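Local structure of aldehyde dehydrogenase (Listeria monocytogenes, 3K9D) at residues Ile250-Gln255 against Gly372-Ile377; Pro219-Ala224 against Met363-His368; Ala150-Val155 against Cys174-Thr179. The protein probably acts as an oxidoreductase on aldehyde or oxo groups, with NAD or NADP as the electron acceptor. All blocks are in the same frame, centred on the assembly; numbering follows the deposited sequence.

Contact 1 (Ile250-Gln255 against Gly372-Ile377)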
loop_
_atom_site.group_PDB
_atom_site.type_symbol
_atom_site.label_atom_id
_atom_site.label_comp_id
_atom_site.label_asym_id
_atom_site.label_seq_id
_atom_site.Cartn_x
_atom_site.Cartn_y
_atom_site.Cartn_z
ATOM N N ILE A 250 -9.757 -22.955 -2.728
ATOM C CA ILE A 250 -9.675 -21.690 -2.010
ATOM C C ILE A 250 -8.466 -21.725 -1.069
ATOM O O ILE A 250 -8.264 -22.706 -0.356
ATOM C CB ILE A 250 -11.025 -21.391 -1.284
ATOM C CG1 ILE A 250 -12.140 -21.169 -2.328
ATOM C CG2 ILE A 250 -10.924 -20.163 -0.359
ATOM C CD1 ILE A 250 -13.527 -21.019 -1.745
ATOM N N CYS A 251 -7.665 -20.652 -1.081
ATOM C CA CYS A 251 -6.396 -20.546 -0.325
ATOM C C CYS A 251 -6.524 -20.426 1.197
ATOM O O CYS A 251 -5.568 -20.708 1.925
ATOM C CB CYS A 251 -5.612 -19.334 -0.833
ATOM S SG CYS A 251 -6.616 -17.837 -0.803
ATOM N N ALA A 252 -7.691 -19.998 1.679
ATOM C CA ALA A 252 -7.949 -19.893 3.116
ATOM C C ALA A 252 -8.391 -21.238 3.765
ATOM O O ALA A 252 -8.551 -21.332 4.987
ATOM C CB ALA A 252 -8.948 -18.789 3.391
ATOM N N SER A 253 -8.522 -22.276 2.947
ATOM C CA SER A 253 -8.819 -23.625 3.436
ATOM C C SER A 253 -7.610 -24.233 4.158
ATOM O O SER A 253 -6.453 -23.845 3.913
ATOM C CB SER A 253 -9.322 -24.519 2.295
ATOM O OG SER A 253 -8.297 -24.849 1.382
ATOM N N GLU A 254 -7.905 -25.160 5.065
ATOM C CA GLU A 254 -6.956 -25.817 5.967
ATOM C C GLU A 254 -5.925 -26.642 5.207
ATOM O O GLU A 254 -6.235 -27.192 4.165
ATOM C CB GLU A 254 -7.722 -26.761 6.918
ATOM C CG GLU A 254 -8.802 -26.118 7.790
ATOM C CD GLU A 254 -10.145 -25.829 7.098
ATOM O OE1 GLU A 254 -10.310 -26.098 5.894
ATOM O OE2 GLU A 254 -11.049 -25.313 7.784
ATOM N N GLN A 255 -4.705 -26.750 5.734
ATOM C CA GLN A 255 -3.679 -27.578 5.103
ATOM C C GLN A 255 -3.121 -28.653 6.043
ATOM O O GLN A 255 -2.537 -29.660 5.614
ATOM C CB GLN A 255 -2.565 -26.697 4.521
ATOM C CG GLN A 255 -3.009 -25.882 3.313
ATOM C CD GLN A 255 -3.328 -26.760 2.112
ATOM O OE1 GLN A 255 -2.750 -27.832 1.953
ATOM N NE2 GLN A 255 -4.250 -26.305 1.255
ATOM N N GLY A 372 1.406 -14.780 7.221
ATOM C CA GLY A 372 0.601 -13.698 6.675
ATOM C C GLY A 372 -0.774 -14.074 6.160
ATOM O O GLY A 372 -1.621 -13.208 6.028
ATOM N N HIS A 373 -1.012 -15.343 5.838
ATOM C CA HIS A 373 -2.317 -15.712 5.302
ATOM C C HIS A 373 -3.316 -16.061 6.428
ATOM O O HIS A 373 -3.815 -15.167 7.115
ATOM C CB HIS A 373 -2.220 -16.820 4.233
ATOM C CG HIS A 373 -3.327 -16.778 3.211
ATOM N ND1 HIS A 373 -4.655 -16.638 3.551
ATOM C CD2 HIS A 373 -3.299 -16.860 1.859
ATOM C CE1 HIS A 373 -5.395 -16.608 2.457
ATOM N NE2 HIS A 373 -4.597 -16.744 1.414
ATOM N N THR A 374 -3.581 -17.355 6.615
ATOM C CA THR A 374 -4.660 -17.842 7.494
ATOM C C THR A 374 -4.154 -18.920 8.472
ATOM O O THR A 374 -3.239 -19.670 8.146
ATOM C CB THR A 374 -5.809 -18.461 6.644
ATOM O OG1 THR A 374 -6.175 -17.568 5.596
ATOM C CG2 THR A 374 -7.041 -18.722 7.480
ATOM N N LEU A 375 -4.733 -18.946 9.673
ATOM C CA LEU A 375 -4.660 -20.064 10.607
ATOM C C LEU A 375 -6.074 -20.207 11.191
ATOM O O LEU A 375 -6.788 -19.225 11.332
ATOM C CB LEU A 375 -3.611 -19.817 11.713
ATOM C CG LEU A 375 -3.455 -20.856 12.839
ATOM C CD1 LEU A 375 -2.042 -21.011 13.278
ATOM C CD2 LEU A 375 -4.319 -20.506 14.049
ATOM N N ILE A 376 -6.477 -21.437 11.493
ATOM C CA ILE A 376 -7.817 -21.721 12.011
ATOM C C ILE A 376 -7.661 -22.357 13.398
ATOM O O ILE A 376 -6.747 -23.129 13.628
ATOM C CB ILE A 376 -8.636 -22.644 11.045
ATOM C CG1 ILE A 376 -8.642 -22.109 9.605
ATOM C CG2 ILE A 376 -10.079 -22.840 11.550
ATOM C CD1 ILE A 376 -7.560 -22.708 8.685
ATOM N N ILE A 377 -8.506 -21.965 14.349
ATOM C CA ILE A 377 -8.500 -22.577 15.661
ATOM C C ILE A 377 -9.934 -22.916 16.088
ATOM O O ILE A 377 -10.868 -22.126 15.887
ATOM C CB ILE A 377 -7.814 -21.667 16.743
ATOM C CG1 ILE A 377 -7.638 -22.443 18.068
ATOM C CG2 ILE A 377 -8.580 -20.366 16.934
ATOM C CD1 ILE A 377 -6.924 -21.687 19.205
#
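Cys251, Ala252 and Glu254 meet His373, Thr374 and Ile376 where a loop with a type I beta turn, Ile250-Ser253, lies along the start of strand 374-378 in the parallel sheet of an alpha/beta domain. By family resemblance this is probably the loop that carries the nucleophilic cysteine in aldehyde dehydrogenases. The tightest approach is at the His373 end: with SG flanked by both N and C of its own backbone (chi1 53°), Cys251 brings SG to 3.2 Å from His373 NE2, at the edge of the imidazole, while Cys251 O lies over one ring face. The rotation of the ring is set by a 2.7 Å hydrogen bond between His373 ND1 and Thr374 OG1, either of which could donate. Ala252 CB lies 3.7 Å from that same Thr374 OG1. Cys251 is the partly exposed member; the other touching residues are buried. The far end is closed by van der Waals contacts, without that close polar approach: Ile376 CD1 rests on Glu254 CG at 3.7 Å, the side chains crossing at about a right angle. The Glu254 carboxylate bonds Ser242 and the amide of Gly403. Within the turn, Ser253 OG donates to Ile250 O at 2.8 Å, with a C=O...OG angle of 169°.

Contact 2 (Pro219-Ala224 against Met363-His368); sequences PGNGPA and MDILYH
Ile365 and Leu366, on the inner face of helix 355-368, pack against Asn221 and Pro223 at the entry to strand 223-226. Ile365 uses both of its branches. Its CG2 comes within 3.7 Å of Asn221 ND2 and also borders the proline ring, whereas the extended CG1 arm carries CD1 to 3.8 Å from Pro223 CG; the proline and isoleucine side chains run antiparallel, side by side. Leu366 reaches the next ring atom, although its CB does not point at the strand: chi2 of 164° carries CD1 on in line with the chain, while CD2, the branch turned off it, comes to 4.0 Å from Pro223 CD. The same leucine packs on Leu375 and Val394. In Asn221, CG anti to the backbone N (chi1 -169°) sends the amide toward the helix, where it approaches Ile365 at about a right angle. The amide is fixed from outside, because ND2 donates to the carbonyl oxygens of Ser339 and Glu369, the latter just past the helix end. That leaves its contact with the isoleucine methyl as plain van der Waals packing. At the last turn of the helix, His368 folds back so that ND1 donates in its ring plane to Asp364 O, 2.7 Å away at 165°. Helix 355-368 joins strand 346-352 to strand 374-378, crossing over strands 256-260 and 223-226, and so forms a beta-alpha-beta crossover that covers one face of the parallel sheet.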
loop_
_atom_site.group_PDB
_atom_site.type_symbol
_atom_site.label_atom_id
_atom_site.label_comp_id
_atom_site.label_asym_id
_atom_site.label_seq_id
_atom_site.Cartn_x
_atom_site.Cartn_y
_atom_site.Cartn_z
ATOM N N PRO A 219 0.865 -17.565 -0.405
ATOM C CA PRO A 219 0.404 -18.950 -0.318
ATOM C C PRO A 219 -0.341 -19.163 0.998
ATOM O O PRO A 219 0.105 -18.686 2.045
ATOM C CB PRO A 219 1.701 -19.762 -0.334
ATOM C CG PRO A 219 2.758 -18.828 -0.843
ATOM C CD PRO A 219 2.338 -17.474 -0.366
ATOM N N GLY A 220 -1.496 -19.822 0.923
ATOM C CA GLY A 220 -2.258 -20.205 2.115
ATOM C C GLY A 220 -1.861 -21.583 2.607
ATOM O O GLY A 220 -1.969 -22.569 1.882
ATOM N N ASN A 221 -1.414 -21.668 3.845
ATOM C CA ASN A 221 -0.927 -22.943 4.372
ATOM C C ASN A 221 -1.437 -23.165 5.796
ATOM O O ASN A 221 -0.721 -23.656 6.656
ATOM C CB ASN A 221 0.601 -22.984 4.274
ATOM C CG ASN A 221 1.178 -24.362 4.539
ATOM O OD1 ASN A 221 0.559 -25.392 4.244
ATOM N ND2 ASN A 221 2.369 -24.386 5.106
ATOM N N GLY A 222 -2.709 -22.823 6.016
ATOM C CA GLY A 222 -3.225 -22.647 7.361
ATOM C C GLY A 222 -3.409 -23.919 8.159
ATOM O O GLY A 222 -4.145 -24.804 7.722
ATOM N N PRO A 223 -2.725 -24.025 9.321
ATOM C CA PRO A 223 -3.053 -25.087 10.283
ATOM C C PRO A 223 -4.436 -24.889 10.892
ATOM O O PRO A 223 -4.899 -23.737 11.035
ATOM C CB PRO A 223 -1.976 -24.935 11.376
ATOM C CG PRO A 223 -0.885 -24.122 10.745
ATOM C CD PRO A 223 -1.611 -23.187 9.803
ATOM N N ALA A 224 -5.097 -25.996 11.234
ATOM C CA ALA A 224 -6.340 -25.956 12.027
ATOM C C ALA A 224 -6.095 -26.657 13.346
ATOM O O ALA A 224 -5.996 -27.878 13.392
ATOM C CB ALA A 224 -7.487 -26.625 11.288
ATOM N N MET A 363 3.516 -21.732 14.296
ATOM C CA MET A 363 4.484 -20.694 13.886
ATOM C C MET A 363 5.581 -21.252 12.968
ATOM O O MET A 363 5.908 -20.628 11.954
ATOM C CB MET A 363 5.116 -19.984 15.102
ATOM C CG MET A 363 4.132 -19.197 15.965
ATOM S SD MET A 363 4.846 -18.188 17.307
ATOM C CE MET A 363 5.774 -19.398 18.213
ATOM N N ASP A 364 6.099 -22.436 13.305
ATOM C CA ASP A 364 7.133 -23.146 12.511
ATOM C C ASP A 364 6.649 -23.520 11.103
ATOM O O ASP A 364 7.389 -23.365 10.116
ATOM C CB ASP A 364 7.609 -24.412 13.251
ATOM C CG ASP A 364 9.009 -24.859 12.832
ATOM O OD1 ASP A 364 9.751 -24.053 12.236
ATOM O OD2 ASP A 364 9.386 -26.020 13.116
ATOM N N ILE A 365 5.416 -24.016 11.030
ATOM C CA ILE A 365 4.716 -24.280 9.770
ATOM C C ILE A 365 4.631 -23.004 8.958
ATOM O O ILE A 365 5.105 -22.958 7.817
ATOM C CB ILE A 365 3.261 -24.816 10.004
ATOM C CG1 ILE A 365 3.268 -26.276 10.467
ATOM C CG2 ILE A 365 2.422 -24.713 8.748
ATOM C CD1 ILE A 365 1.937 -26.705 11.061
ATOM N N LEU A 366 4.043 -21.974 9.563
ATOM C CA LEU A 366 3.777 -20.719 8.877
ATOM C C LEU A 366 5.037 -20.001 8.423
ATOM O O LEU A 366 5.084 -19.495 7.306
ATOM C CB LEU A 366 2.891 -19.807 9.732
ATOM C CG LEU A 366 1.430 -20.263 9.927
ATOM C CD1 LEU A 366 0.818 -19.516 11.075
ATOM C CD2 LEU A 366 0.599 -20.076 8.651
ATOM N N TYR A 367 6.075 -19.995 9.259
ATOM C CA TYR A 367 7.313 -19.285 8.889
ATOM C C TYR A 367 8.039 -19.909 7.704
ATOM O O TYR A 367 8.666 -19.195 6.928
ATOM C CB TYR A 367 8.242 -19.078 10.087
ATOM C CG TYR A 367 7.804 -17.950 10.991
ATOM C CD1 TYR A 367 7.503 -16.690 10.469
ATOM C CD2 TYR A 367 7.690 -18.137 12.365
ATOM C CE1 TYR A 367 7.094 -15.646 11.302
ATOM C CE2 TYR A 367 7.273 -17.111 13.202
ATOM C CZ TYR A 367 6.985 -15.866 12.667
ATOM O OH TYR A 367 6.580 -14.849 13.500
ATOM N N HIS A 368 7.920 -21.226 7.536
ATOM C CA HIS A 368 8.386 -21.867 6.306
ATOM C C HIS A 368 7.485 -21.578 5.097
ATOM O O HIS A 368 7.978 -21.336 4.007
ATOM C CB HIS A 368 8.532 -23.368 6.486
ATOM C CG HIS A 368 9.696 -23.761 7.341
ATOM N ND1 HIS A 368 9.652 -23.728 8.717
ATOM C CD2 HIS A 368 10.924 -24.227 7.014
ATOM C CE1 HIS A 368 10.810 -24.140 9.202
ATOM N NE2 HIS A 368 11.598 -24.453 8.189
#

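Contact 3 (Ala150-Val155 against Cys174-Thr179); sequences AILETV and CMTVPT
The backbone of helix 148-164 comes closest to the chain leaving strand 172-174 where Leu152 CA lies 6.5 Å from Cys174 CA. Cys174 points at the helix and fills the place between Ile151, Leu152 and Val155, residues brought together on one side of successive turns. Its SG, turned anti to the backbone N (chi1 -171°), touches two branches: Ile151 CG2 and Leu152 CD2, each 3.8 Å from it. Val155 meets the root of the cysteine instead, CG2 lying 3.8 Å from Cys174 CB with CG1 only slightly farther away. Leu152 bridges outward from there, its CD2 also reaching CG2 of the solvent-exposed Thr176 at 3.9 Å. Thr176 turns its methyl to the leucine, while its OG1 bonds the carboxylate of Glu13. The same Leu152 CD2 lies against Met175 O, a carbonyl oxygen buried here without a hydrogen-bonding partner in the model. Inside the helix, Ala150 O accepts from Thr154 OG1 at 2.6 Å and from Thr154 N, the two donors coming from opposite faces of the carbonyl plane. Ile151 also leans on helix 121-134, and Thr179 OG1 caps the N-terminus of helix 180-188 through Gly182 N. Strand 138-143, helix 148-164 and strand 172-174 make a beta-alpha-beta unit of neighbouring parallel strands, consistent with the Rossmann-like nucleotide-binding domain of aldehyde dehydrogenases.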
loop_
_atom_site.group_PDB
_atom_site.type_symbol
_atom_site.label_atom_id
_atom_site.label_comp_id
_atom_site.label_asym_id
_atom_site.label_seq_id
_atom_site.Cartn_x
_atom_site.Cartn_y
_atom_site.Cartn_z
ATOM N N ALA A 150 -13.953 -18.839 -19.939
ATOM C CA ALA A 150 -14.844 -18.564 -18.811
ATOM C C ALA A 150 -14.680 -17.139 -18.285
ATOM O O ALA A 150 -15.664 -16.471 -17.941
ATOM C CB ALA A 150 -14.598 -19.586 -17.693
ATOM N N ILE A 151 -13.432 -16.670 -18.243
ATOM C CA ILE A 151 -13.123 -15.314 -17.787
ATOM C C ILE A 151 -13.658 -14.293 -18.779
ATOM O O ILE A 151 -14.365 -13.387 -18.380
ATOM C CB ILE A 151 -11.619 -15.103 -17.513
ATOM C CG1 ILE A 151 -11.167 -15.977 -16.333
ATOM C CG2 ILE A 151 -11.337 -13.669 -17.124
ATOM C CD1 ILE A 151 -9.687 -16.180 -16.278
ATOM N N LEU A 152 -13.337 -14.483 -20.057
ATOM C CA LEU A 152 -13.819 -13.639 -21.143
ATOM C C LEU A 152 -15.328 -13.530 -21.156
ATOM O O LEU A 152 -15.850 -12.433 -21.305
ATOM C CB LEU A 152 -13.312 -14.134 -22.506
ATOM C CG LEU A 152 -11.880 -13.812 -22.942
ATOM C CD1 LEU A 152 -11.636 -14.387 -24.318
ATOM C CD2 LEU A 152 -11.665 -12.300 -22.944
ATOM N N GLU A 153 -16.018 -14.657 -20.962
ATOM C CA GLU A 153 -17.487 -14.661 -20.930
ATOM C C GLU A 153 -18.091 -13.990 -19.689
ATOM O O GLU A 153 -19.096 -13.296 -19.812
ATOM C CB GLU A 153 -18.057 -16.073 -21.174
ATOM C CG GLU A 153 -19.581 -16.196 -21.060
ATOM C CD GLU A 153 -20.347 -15.511 -22.194
ATOM O OE1 GLU A 153 -19.729 -14.890 -23.078
ATOM O OE2 GLU A 153 -21.584 -15.600 -22.196
ATOM N N THR A 154 -17.465 -14.163 -18.523
ATOM C CA THR A 154 -17.774 -13.366 -17.310
ATOM C C THR A 154 -17.611 -11.864 -17.562
ATOM O O THR A 154 -18.479 -11.063 -17.195
ATOM C CB THR A 154 -16.845 -13.725 -16.119
ATOM O OG1 THR A 154 -16.763 -15.145 -15.977
ATOM C CG2 THR A 154 -17.346 -13.109 -14.812
ATOM N N VAL A 155 -16.490 -11.499 -18.185
ATOM C CA VAL A 155 -16.222 -10.114 -18.535
ATOM C C VAL A 155 -17.261 -9.595 -19.525
ATOM O O VAL A 155 -17.829 -8.528 -19.306
ATOM C CB VAL A 155 -14.769 -9.909 -19.061
ATOM C CG1 VAL A 155 -14.607 -8.516 -19.713
ATOM C CG2 VAL A 155 -13.782 -10.090 -17.929
ATOM N N CYS A 174 -10.689 -7.314 -20.783
ATOM C CA CYS A 174 -9.870 -8.481 -20.521
ATOM C C CYS A 174 -9.003 -8.743 -21.734
ATOM O O CYS A 174 -9.491 -8.640 -22.866
ATOM C CB CYS A 174 -10.786 -9.695 -20.274
ATOM S SG CYS A 174 -9.991 -11.213 -19.688
ATOM N N MET A 175 -7.725 -9.056 -21.497
ATOM C CA MET A 175 -6.837 -9.607 -22.534
ATOM C C MET A 175 -7.467 -10.866 -23.142
ATOM O O MET A 175 -7.939 -11.749 -22.415
ATOM C CB MET A 175 -5.472 -9.979 -21.942
ATOM C CG MET A 175 -4.718 -8.841 -21.243
ATOM S SD MET A 175 -3.341 -9.412 -20.245
ATOM C CE MET A 175 -2.466 -10.387 -21.468
ATOM N N THR A 176 -7.467 -10.938 -24.470
ATOM C CA THR A 176 -8.062 -12.059 -25.191
ATOM C C THR A 176 -7.003 -13.071 -25.613
ATOM O O THR A 176 -7.327 -14.215 -25.958
ATOM C CB THR A 176 -8.855 -11.582 -26.422
ATOM O OG1 THR A 176 -7.973 -10.919 -27.339
ATOM C CG2 THR A 176 -9.962 -10.626 -25.995
ATOM N N VAL A 177 -5.746 -12.621 -25.586
ATOM C CA VAL A 177 -4.563 -13.429 -25.890
ATOM C C VAL A 177 -3.612 -13.429 -24.669
ATOM O O VAL A 177 -2.853 -12.465 -24.463
ATOM C CB VAL A 177 -3.798 -12.875 -27.138
ATOM C CG1 VAL A 177 -2.621 -13.778 -27.494
ATOM C CG2 VAL A 177 -4.721 -12.705 -28.339
ATOM N N PRO A 178 -3.646 -14.505 -23.856
ATOM C CA PRO A 178 -2.792 -14.561 -22.670
ATOM C C PRO A 178 -1.340 -14.832 -23.034
ATOM O O PRO A 178 -1.035 -15.868 -23.620
ATOM C CB PRO A 178 -3.360 -15.742 -21.859
ATOM C CG PRO A 178 -4.534 -16.239 -22.595
ATOM C CD PRO A 178 -4.465 -15.720 -23.997
ATOM N N THR A 179 -0.461 -13.877 -22.731
ATOM C CA THR A 179 0.981 -14.085 -22.852
ATOM C C THR A 179 1.643 -13.509 -21.614
ATOM O O THR A 179 1.092 -12.606 -20.971
ATOM C CB THR A 179 1.619 -13.462 -24.150
ATOM O OG1 THR A 179 1.622 -12.030 -24.088
ATOM C CG2 THR A 179 0.904 -13.910 -25.418
#

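Contacts 1 and 2 are neighbours, with centres 8 Å apart, on one parallel sheet: strands 223-226 and 374-378 lie side by side in it, and Ile376 N probably bonds Pro223 O at 2.8 Å. Their segments alternate along the chain, and helix 355-368 of contact 2 leads directly into strand 374-378 of contact 1. Contact 3 closes earlier in the sequence and belongs to the other, mixed sheet; its centre is about 29 Å from that of contact 1 and about 33 Å from that of contact 2, which lies on the other side of the chain's centre. The three contacts thus sample two separate sheets, as expected for aldehyde dehydrogenases, which pair a nucleotide-binding with a catalytic domain.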